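Local structure of ectoine dioxygenase (Sphingopyxis alaskensis, 4MHU) at residues S153-W158 and F247-M252; E130-Q135 and G296-L301; A85-T90 and R288-A293. The protein hydroxylates L-ectoine to the compatible solute 5-hydroxyectoine, using iron, 2-oxoglutarate and dioxygen and releasing succinate and carbon dioxide. All blocks are in the same frame, centred on the assembly; numbering follows the deposited sequence.

Contact 1: S153-W158 and F247-M252; sequences SDFETW and FDCNLM. With FE (Fe (III) ion), chain C.
S153 and N250 join side chains beside the metal site of a double-stranded beta-helix (cupin) fold, whose iron ligands H152, D154 and H253 form the facial triad of two histidines and one carboxylate. S153 donates its hydroxyl to N250 OD1 over 2.6 Å, tilted 33° from the carbonyl plane; chi1 of 178°, which sets OG beside the carbonyl carbon, points it there. At the other end of this buried amide, ND2 is held by the backbone carbonyls of H193 and T195, which fixes its rotation. Replacing N250 by an alanine would remove the amide and is likely to leave the S153 hydroxyl and the two carbonyls without their mate. In the first turn of helix 154-162, F155 N gives a bent bond to C249 O at 2.8 Å, arriving from above the carbonyl plane. C249, within a type I turn, pushes CB to 3.7 Å from W158 CZ3, while its SG stands obliquely to the F155 ring. One face of the W158 indole, important for stabilising ectoine, carries D154 CB near its rim. The side chains of D154 and F247 cross at about a right angle, their carboxylate and ring planes 50° apart, and D154 OD1 reaches the iron at 2.6 Å.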
loop_
_atom_site.group_PDB
_atom_site.type_symbol
_atom_site.label_atom_id
_atom_site.label_comp_id
_atom_site.label_asym_id
_atom_site.label_seq_id
_atom_site.Cartn_x
_atom_site.Cartn_y
_atom_site.Cartn_z
ATOM N N SER A 153 6.669 3.513 -8.162
ATOM C CA SER A 153 5.232 3.677 -8.115
ATOM C C SER A 153 4.495 2.362 -8.248
ATOM O O SER A 153 4.501 1.749 -9.316
ATOM C CB SER A 153 4.756 4.583 -9.226
ATOM O OG SER A 153 3.351 4.662 -9.149
ATOM N N ASP A 154 3.796 1.960 -7.197
ATOM C CA ASP A 154 3.031 0.718 -7.260
ATOM C C ASP A 154 2.238 0.628 -8.546
ATOM O O ASP A 154 2.328 -0.359 -9.243
ATOM C CB ASP A 154 2.126 0.549 -6.043
ATOM C CG ASP A 154 2.914 0.382 -4.743
ATOM O OD1 ASP A 154 4.145 0.178 -4.832
ATOM O OD2 ASP A 154 2.315 0.449 -3.635
ATOM N N PHE A 155 1.526 1.673 -8.904
ATOM C CA PHE A 155 0.627 1.582 -10.062
ATOM C C PHE A 155 1.327 1.222 -11.366
ATOM O O PHE A 155 0.779 0.500 -12.207
ATOM C CB PHE A 155 -0.114 2.899 -10.280
ATOM C CG PHE A 155 -1.033 2.875 -11.459
ATOM C CD1 PHE A 155 -2.176 2.093 -11.439
ATOM C CD2 PHE A 155 -0.745 3.596 -12.596
ATOM C CE1 PHE A 155 -3.027 2.048 -12.529
ATOM C CE2 PHE A 155 -1.594 3.571 -13.687
ATOM C CZ PHE A 155 -2.738 2.796 -13.657
ATOM N N GLU A 156 2.525 1.753 -11.558
ATOM C CA GLU A 156 3.264 1.492 -12.791
ATOM C C GLU A 156 3.427 -0.010 -12.962
ATOM O O GLU A 156 3.265 -0.518 -14.061
ATOM C CB GLU A 156 4.624 2.221 -12.799
ATOM C CG GLU A 156 5.353 2.186 -14.139
ATOM C CD GLU A 156 6.167 0.915 -14.357
ATOM O OE1 GLU A 156 6.234 0.083 -13.435
ATOM O OE2 GLU A 156 6.736 0.741 -15.457
ATOM N N THR A 157 3.713 -0.718 -11.875
ATOM C CA THR A 157 3.784 -2.193 -11.925
ATOM C C THR A 157 2.414 -2.828 -12.030
ATOM O O THR A 157 2.229 -3.777 -12.768
ATOM C CB THR A 157 4.518 -2.782 -10.710
ATOM O OG1 THR A 157 5.887 -2.415 -10.779
ATOM C CG2 THR A 157 4.463 -4.285 -10.686
ATOM N N TRP A 158 1.449 -2.322 -11.276
ATOM C CA TRP A 158 0.128 -2.949 -11.249
ATOM C C TRP A 158 -0.482 -2.878 -12.631
ATOM O O TRP A 158 -1.074 -3.837 -13.100
ATOM C CB TRP A 158 -0.765 -2.325 -10.166
ATOM C CG TRP A 158 -0.276 -2.617 -8.760
ATOM C CD1 TRP A 158 0.595 -3.610 -8.385
ATOM C CD2 TRP A 158 -0.630 -1.933 -7.556
ATOM N NE1 TRP A 158 0.805 -3.578 -7.026
ATOM C CE2 TRP A 158 0.063 -2.562 -6.491
ATOM C CE3 TRP A 158 -1.450 -0.837 -7.267
ATOM C CZ2 TRP A 158 -0.052 -2.140 -5.162
ATOM C CZ3 TRP A 158 -1.571 -0.418 -5.924
ATOM C CH2 TRP A 158 -0.864 -1.062 -4.905
ATOM N N PHE A 247 -2.025 5.749 1.037
ATOM C CA PHE A 247 -1.530 6.492 -0.115
ATOM C C PHE A 247 -2.106 6.044 -1.411
ATOM O O PHE A 247 -2.404 4.876 -1.605
ATOM C CB PHE A 247 -0.000 6.537 -0.177
ATOM C CG PHE A 247 0.693 5.207 -0.050
ATOM C CD1 PHE A 247 0.850 4.601 1.174
ATOM C CD2 PHE A 247 1.280 4.615 -1.151
ATOM C CE1 PHE A 247 1.531 3.384 1.296
ATOM C CE2 PHE A 247 1.961 3.402 -1.042
ATOM C CZ PHE A 247 2.082 2.778 0.184
ATOM N N ASP A 248 -2.274 7.004 -2.301
ATOM C CA ASP A 248 -2.608 6.732 -3.687
ATOM C C ASP A 248 -1.693 5.661 -4.320
ATOM O O ASP A 248 -0.512 5.596 -4.026
ATOM C CB ASP A 248 -2.490 8.018 -4.490
ATOM C CG ASP A 248 -2.936 7.836 -5.896
ATOM O OD1 ASP A 248 -4.114 7.531 -6.116
ATOM O OD2 ASP A 248 -2.098 7.924 -6.811
ATOM N N CYS A 249 -2.248 4.846 -5.200
ATOM C CA CYS A 249 -1.512 3.768 -5.899
ATOM C C CYS A 249 -0.289 4.236 -6.698
ATOM O O CYS A 249 0.631 3.447 -6.938
ATOM C CB CYS A 249 -2.468 3.028 -6.848
ATOM S SG CYS A 249 -3.389 4.113 -7.997
ATOM N N ASN A 250 -0.278 5.506 -7.117
ATOM C CA ASN A 250 0.796 6.051 -7.973
ATOM C C ASN A 250 1.727 7.040 -7.235
ATOM O O ASN A 250 2.517 7.730 -7.854
ATOM C CB ASN A 250 0.165 6.713 -9.192
ATOM C CG ASN A 250 1.167 7.127 -10.242
ATOM O OD1 ASN A 250 2.000 6.344 -10.658
ATOM N ND2 ASN A 250 1.074 8.365 -10.689
ATOM N N LEU A 251 1.621 7.115 -5.909
ATOM C CA LEU A 251 2.554 7.912 -5.125
ATOM C C LEU A 251 3.947 7.275 -5.230
ATOM O O LEU A 251 4.105 6.058 -5.124
ATOM C CB LEU A 251 2.079 8.026 -3.666
ATOM C CG LEU A 251 2.712 9.091 -2.719
ATOM C CD1 LEU A 251 2.606 10.518 -3.220
ATOM C CD2 LEU A 251 2.126 9.005 -1.304
ATOM N N MET A 252 4.952 8.103 -5.481
ATOM C CA MET A 252 6.317 7.630 -5.579
ATOM C C MET A 252 6.831 7.530 -4.171
ATOM O O MET A 252 6.827 8.531 -3.446
ATOM C CB MET A 252 7.186 8.625 -6.370
ATOM C CG MET A 252 8.610 8.136 -6.603
ATOM S SD MET A 252 8.648 6.620 -7.597
ATOM C CE MET A 252 7.832 7.162 -9.082
HETATM FE FE FE C . 5.126 -0.341 -2.488
#

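Contact 2: E130-Q135 and G296-L301; sequences EVYIHQ and GEPAAL
P298 sets its CG over the centre of one face of the Y132 ring in a CH-pi contact between 130-135 and 296-301: CG of the proline stands 3.7 Å from the ring centroid and only 10° off the ring normal. Y132 turns its CG between the backbone N and the carbonyl carbon (chi1 76°), which lays the ring beneath the proline, and its OH is tied to N272 ND2. The polar link is a single backbone hydrogen bond, in which L301 N donates to V131 O over a nearly straight 2.8 Å; the same oxygen also receives a CA-H...O contact from A300 CA at 3.6 Å. Apolar contacts complete the interface. V131 and L301 lie side by side and point the same way, with V131 CG2 4.1 Å from L301 CD2, and E130 CB meets A300 CB at 3.7 Å, while the carboxylate of E130 turns to a salt bridge with R124. The irregular 296-301 chain thus crosses the start of strand 131-141, which leads on to the ectoine-binding Q135. Strand 264-273 runs antiparallel beside this strand, with backbone bonds from Y132 to N272 and from H134 and Q135 to V270, and L301 continues onto A115 of helix 108-115 and A120 of helix 117-126.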
loop_
_atom_site.group_PDB
_atom_site.type_symbol
_atom_site.label_atom_id
_atom_site.label_comp_id
_atom_site.label_asym_id
_atom_site.label_seq_id
_atom_site.Cartn_x
_atom_site.Cartn_y
_atom_site.Cartn_z
ATOM N N GLU A 130 -17.488 0.533 -4.422
ATOM C CA GLU A 130 -17.283 -0.627 -3.561
ATOM C C GLU A 130 -15.857 -1.073 -3.878
ATOM O O GLU A 130 -15.319 -0.711 -4.940
ATOM C CB GLU A 130 -18.304 -1.765 -3.848
ATOM C CG GLU A 130 -19.785 -1.435 -3.611
ATOM C CD GLU A 130 -20.057 -0.971 -2.192
ATOM O OE1 GLU A 130 -19.752 -1.723 -1.234
ATOM O OE2 GLU A 130 -20.577 0.154 -2.026
ATOM N N VAL A 131 -15.256 -1.840 -2.968
ATOM C CA VAL A 131 -13.855 -2.218 -3.085
ATOM C C VAL A 131 -13.622 -3.681 -2.759
ATOM O O VAL A 131 -14.475 -4.350 -2.150
ATOM C CB VAL A 131 -12.950 -1.408 -2.137
ATOM C CG1 VAL A 131 -13.167 0.087 -2.301
ATOM C CG2 VAL A 131 -13.181 -1.811 -0.684
ATOM N N TYR A 132 -12.438 -4.146 -3.168
ATOM C CA TYR A 132 -11.930 -5.465 -2.847
ATOM C C TYR A 132 -10.395 -5.378 -2.655
ATOM O O TYR A 132 -9.764 -4.421 -3.110
ATOM C CB TYR A 132 -12.271 -6.423 -3.994
ATOM C CG TYR A 132 -11.402 -6.243 -5.215
ATOM C CD1 TYR A 132 -11.633 -5.220 -6.114
ATOM C CD2 TYR A 132 -10.343 -7.083 -5.454
ATOM C CE1 TYR A 132 -10.837 -5.054 -7.230
ATOM C CE2 TYR A 132 -9.538 -6.931 -6.567
ATOM C CZ TYR A 132 -9.784 -5.916 -7.451
ATOM O OH TYR A 132 -8.957 -5.775 -8.550
ATOM N N ILE A 133 -9.781 -6.368 -2.015
ATOM C CA ILE A 133 -8.347 -6.319 -1.789
ATOM C C ILE A 133 -7.615 -6.792 -3.027
ATOM O O ILE A 133 -7.829 -7.879 -3.478
ATOM C CB ILE A 133 -7.935 -7.201 -0.614
ATOM C CG1 ILE A 133 -8.666 -6.761 0.658
ATOM C CG2 ILE A 133 -6.424 -7.170 -0.425
ATOM C CD1 ILE A 133 -8.514 -5.280 0.984
ATOM N N HIS A 134 -6.749 -5.959 -3.574
ATOM C CA HIS A 134 -5.950 -6.357 -4.722
ATOM C C HIS A 134 -4.768 -7.161 -4.241
ATOM O O HIS A 134 -4.265 -8.002 -4.952
ATOM C CB HIS A 134 -5.499 -5.113 -5.470
ATOM C CG HIS A 134 -4.321 -5.312 -6.366
ATOM N ND1 HIS A 134 -4.448 -5.567 -7.710
ATOM C CD2 HIS A 134 -2.993 -5.210 -6.128
ATOM C CE1 HIS A 134 -3.247 -5.646 -8.261
ATOM N NE2 HIS A 134 -2.344 -5.424 -7.322
ATOM N N GLN A 135 -4.324 -6.883 -3.026
ATOM C CA GLN A 135 -3.127 -7.502 -2.467
ATOM C C GLN A 135 -3.060 -7.167 -0.993
ATOM O O GLN A 135 -3.488 -6.095 -0.568
ATOM C CB GLN A 135 -1.874 -6.992 -3.163
ATOM C CG GLN A 135 -0.595 -7.538 -2.558
ATOM C CD GLN A 135 0.641 -6.824 -3.032
ATOM O OE1 GLN A 135 1.265 -6.045 -2.304
ATOM N NE2 GLN A 135 1.006 -7.087 -4.253
ATOM N N GLY A 296 -8.734 -12.418 -10.690
ATOM C CA GLY A 296 -10.136 -12.878 -10.832
ATOM C C GLY A 296 -11.191 -11.942 -11.523
ATOM O O GLY A 296 -10.858 -11.119 -12.361
ATOM N N GLU A 297 -12.473 -12.157 -11.201
ATOM C CA GLU A 297 -13.583 -11.254 -11.519
ATOM C C GLU A 297 -14.303 -11.037 -10.199
ATOM O O GLU A 297 -15.415 -11.475 -10.028
ATOM C CB GLU A 297 -14.509 -11.913 -12.544
ATOM C CG GLU A 297 -15.618 -11.038 -13.122
ATOM C CD GLU A 297 -16.265 -11.658 -14.368
ATOM O OE1 GLU A 297 -16.096 -12.881 -14.594
ATOM O OE2 GLU A 297 -16.946 -10.926 -15.128
ATOM N N PRO A 298 -13.655 -10.347 -9.253
ATOM C CA PRO A 298 -13.960 -10.424 -7.832
ATOM C C PRO A 298 -15.140 -9.583 -7.421
ATOM O O PRO A 298 -15.662 -8.828 -8.230
ATOM C CB PRO A 298 -12.708 -9.839 -7.205
ATOM C CG PRO A 298 -12.369 -8.727 -8.153
ATOM C CD PRO A 298 -12.742 -9.224 -9.531
ATOM N N ALA A 299 -15.500 -9.696 -6.145
ATOM C CA ALA A 299 -16.720 -9.134 -5.574
ATOM C C ALA A 299 -16.472 -8.209 -4.345
ATOM O O ALA A 299 -15.436 -8.261 -3.677
ATOM C CB ALA A 299 -17.639 -10.273 -5.172
ATOM N N ALA A 300 -17.466 -7.397 -4.022
ATOM C CA ALA A 300 -17.284 -6.355 -3.036
ATOM C C ALA A 300 -17.093 -6.920 -1.662
ATOM O O ALA A 300 -17.845 -7.775 -1.215
ATOM C CB ALA A 300 -18.451 -5.388 -3.037
ATOM N N LEU A 301 -16.046 -6.430 -1.014
ATOM C CA LEU A 301 -15.759 -6.717 0.367
ATOM C C LEU A 301 -16.922 -6.252 1.234
ATOM O O LEU A 301 -17.460 -5.175 1.012
ATOM C CB LEU A 301 -14.497 -5.957 0.739
ATOM C CG LEU A 301 -14.245 -5.723 2.222
ATOM C CD1 LEU A 301 -13.641 -6.966 2.862
ATOM C CD2 LEU A 301 -13.355 -4.506 2.392
#

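Contact 3: A85-T90 and R288-A293; sequences ADTIVT and RPWFLA
F291 leans its ring against the backbone of D86 and its CB against T87. That CB lies 4.2 Å from T87 CG2, and it also rests 3.9 Å above the centre of the W290 indole. From there CG stands between the backbone N and the carbonyl carbon (chi1 57°), which swings the ring beneath the 3-10 turn of 85-87. CG is 4.1 Å from D86 O, CD1 comes closer to that oxygen, and the carbonyl covers this face toward the CE1 and CZ rim. CE1 also touches D86 CB at 3.9 Å. P289 CB packs on the opposite face, and the ring meets that of F101. The turn of 85-87 leads into strand 88-90, an outermost strand of the large antiparallel sheet of this cupin-type fold, and F101 belongs to the adjacent strand 97-101. Segment 288-293 therefore lies along this side of the sheet, with the F291 side chain about 7 Å, nearest atoms, from that of the ectoine-binding Q135. W290 adds its six-membered ring, CH2 lying 4.1 Å from T87 CG2. At the indole edge, nearly in its plane, D86 OD2 stands 3.9 Å from W290 NE1, and the T87 hydroxyl bonds instead to D84 O and Q106 OE1.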
loop_
_atom_site.group_PDB
_atom_site.type_symbol
_atom_site.label_atom_id
_atom_site.label_comp_id
_atom_site.label_asym_id
_atom_site.label_seq_id
_atom_site.Cartn_x
_atom_site.Cartn_y
_atom_site.Cartn_z
ATOM N N ALA A 85 2.891 -22.055 1.464
ATOM C CA ALA A 85 4.300 -21.821 1.133
ATOM C C ALA A 85 4.548 -20.876 -0.044
ATOM O O ALA A 85 5.580 -20.230 -0.102
ATOM C CB ALA A 85 4.990 -23.155 0.873
ATOM N N ASP A 86 3.622 -20.822 -0.990
ATOM C CA ASP A 86 3.737 -19.907 -2.135
ATOM C C ASP A 86 3.792 -18.434 -1.653
ATOM O O ASP A 86 4.389 -17.575 -2.307
ATOM C CB ASP A 86 2.533 -20.080 -3.112
ATOM C CG ASP A 86 2.447 -21.485 -3.758
ATOM O OD1 ASP A 86 3.505 -22.121 -3.955
ATOM O OD2 ASP A 86 1.316 -21.945 -4.081
ATOM N N THR A 87 3.143 -18.148 -0.524
ATOM C CA THR A 87 2.987 -16.771 -0.053
ATOM C C THR A 87 4.119 -16.265 0.842
ATOM O O THR A 87 4.087 -15.121 1.258
ATOM C CB THR A 87 1.696 -16.602 0.770
ATOM O OG1 THR A 87 1.828 -17.262 2.034
ATOM C CG2 THR A 87 0.487 -17.134 0.031
ATOM N N ILE A 88 5.100 -17.105 1.158
ATOM C CA ILE A 88 6.127 -16.737 2.119
ATOM C C ILE A 88 7.285 -16.044 1.405
ATOM O O ILE A 88 7.575 -16.351 0.250
ATOM C CB ILE A 88 6.633 -17.973 2.872
ATOM C CG1 ILE A 88 5.464 -18.770 3.450
ATOM C CG2 ILE A 88 7.565 -17.577 4.002
ATOM C CD1 ILE A 88 4.607 -17.994 4.423
ATOM N N VAL A 89 7.906 -15.070 2.068
ATOM C CA VAL A 89 9.154 -14.451 1.582
ATOM C C VAL A 89 10.173 -14.428 2.713
ATOM O O VAL A 89 9.818 -14.251 3.873
ATOM C CB VAL A 89 8.934 -13.054 0.991
ATOM C CG1 VAL A 89 10.258 -12.372 0.658
ATOM C CG2 VAL A 89 8.112 -13.186 -0.273
ATOM N N THR A 90 11.436 -14.630 2.361
ATOM C CA THR A 90 12.437 -15.075 3.331
ATOM C C THR A 90 13.805 -14.426 3.143
ATOM O O THR A 90 14.147 -13.912 2.071
ATOM C CB THR A 90 12.592 -16.617 3.272
ATOM O OG1 THR A 90 12.150 -17.086 1.987
ATOM C CG2 THR A 90 11.746 -17.293 4.351
ATOM N N ARG A 288 1.809 -13.179 -13.781
ATOM C CA ARG A 288 2.279 -12.822 -12.406
ATOM C C ARG A 288 1.568 -13.554 -11.230
ATOM O O ARG A 288 0.363 -13.406 -11.053
ATOM C CB ARG A 288 2.140 -11.316 -12.196
ATOM C CG ARG A 288 3.300 -10.696 -11.435
ATOM C CD ARG A 288 2.973 -9.274 -11.007
ATOM N NE ARG A 288 3.924 -8.725 -10.055
ATOM C CZ ARG A 288 3.654 -7.768 -9.165
ATOM N NH1 ARG A 288 2.445 -7.207 -9.058
ATOM N NH2 ARG A 288 4.622 -7.367 -8.357
ATOM N N PRO A 289 2.319 -14.304 -10.392
ATOM C CA PRO A 289 1.701 -15.224 -9.412
ATOM C C PRO A 289 0.460 -14.695 -8.691
ATOM O O PRO A 289 0.428 -13.537 -8.283
ATOM C CB PRO A 289 2.826 -15.482 -8.404
ATOM C CG PRO A 289 4.081 -15.311 -9.186
ATOM C CD PRO A 289 3.788 -14.258 -10.237
ATOM N N TRP A 290 -0.535 -15.567 -8.539
ATOM C CA TRP A 290 -1.848 -15.250 -7.962
ATOM C C TRP A 290 -1.823 -14.487 -6.651
ATOM O O TRP A 290 -2.693 -13.650 -6.414
ATOM C CB TRP A 290 -2.636 -16.553 -7.748
ATOM C CG TRP A 290 -1.999 -17.481 -6.748
ATOM C CD1 TRP A 290 -0.980 -18.378 -6.976
ATOM C CD2 TRP A 290 -2.325 -17.590 -5.358
ATOM N NE1 TRP A 290 -0.656 -19.028 -5.807
ATOM C CE2 TRP A 290 -1.477 -18.569 -4.804
ATOM C CE3 TRP A 290 -3.248 -16.944 -4.522
ATOM C CZ2 TRP A 290 -1.534 -18.925 -3.455
ATOM C CZ3 TRP A 290 -3.299 -17.296 -3.175
ATOM C CH2 TRP A 290 -2.453 -18.277 -2.659
ATOM N N PHE A 291 -0.851 -14.777 -5.793
ATOM C CA PHE A 291 -0.773 -14.136 -4.458
ATOM C C PHE A 291 -0.342 -12.647 -4.430
ATOM O O PHE A 291 -0.500 -11.957 -3.404
ATOM C CB PHE A 291 0.122 -14.946 -3.511
ATOM C CG PHE A 291 1.541 -15.167 -3.998
ATOM C CD1 PHE A 291 1.935 -16.404 -4.487
ATOM C CD2 PHE A 291 2.494 -14.182 -3.874
ATOM C CE1 PHE A 291 3.239 -16.638 -4.889
ATOM C CE2 PHE A 291 3.804 -14.405 -4.269
ATOM C CZ PHE A 291 4.179 -15.639 -4.778
ATOM N N LEU A 292 0.206 -12.183 -5.555
ATOM C CA LEU A 292 0.551 -10.785 -5.773
ATOM C C LEU A 292 -0.609 -9.948 -6.279
ATOM O O LEU A 292 -0.541 -8.733 -6.183
ATOM C CB LEU A 292 1.677 -10.662 -6.797
ATOM C CG LEU A 292 2.988 -11.357 -6.478
ATOM C CD1 LEU A 292 4.009 -10.929 -7.507
ATOM C CD2 LEU A 292 3.442 -10.988 -5.086
ATOM N N ALA A 293 -1.658 -10.576 -6.810
ATOM C CA ALA A 293 -2.800 -9.828 -7.346
ATOM C C ALA A 293 -3.992 -10.724 -7.676
ATOM O O ALA A 293 -3.853 -11.721 -8.414
ATOM C CB ALA A 293 -2.380 -9.033 -8.573
#

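The centres of contacts 1 and 2, and of contacts 2 and 3, are about 18 Å apart, and those of contacts 1 and 3 about 19 Å. All three reach the same seven-stranded antiparallel sheet, through strands 244-248, 131-141 and 88-90. Along the chain contact 1 is nested inside the loops closed by the other two, whereas contacts 2 and 3 cross, since 130-135 falls between 85-90 and 288-293 while 296-301 lies beyond both. They also touch: W158 of contact 1 packs on H134 of contact 2 and on R288 of contact 3, and Q135 NE2 probably donates to L292 O. The C-terminal tail after strand 264-273 is thereby brought next to residues that bind or stabilise ectoine.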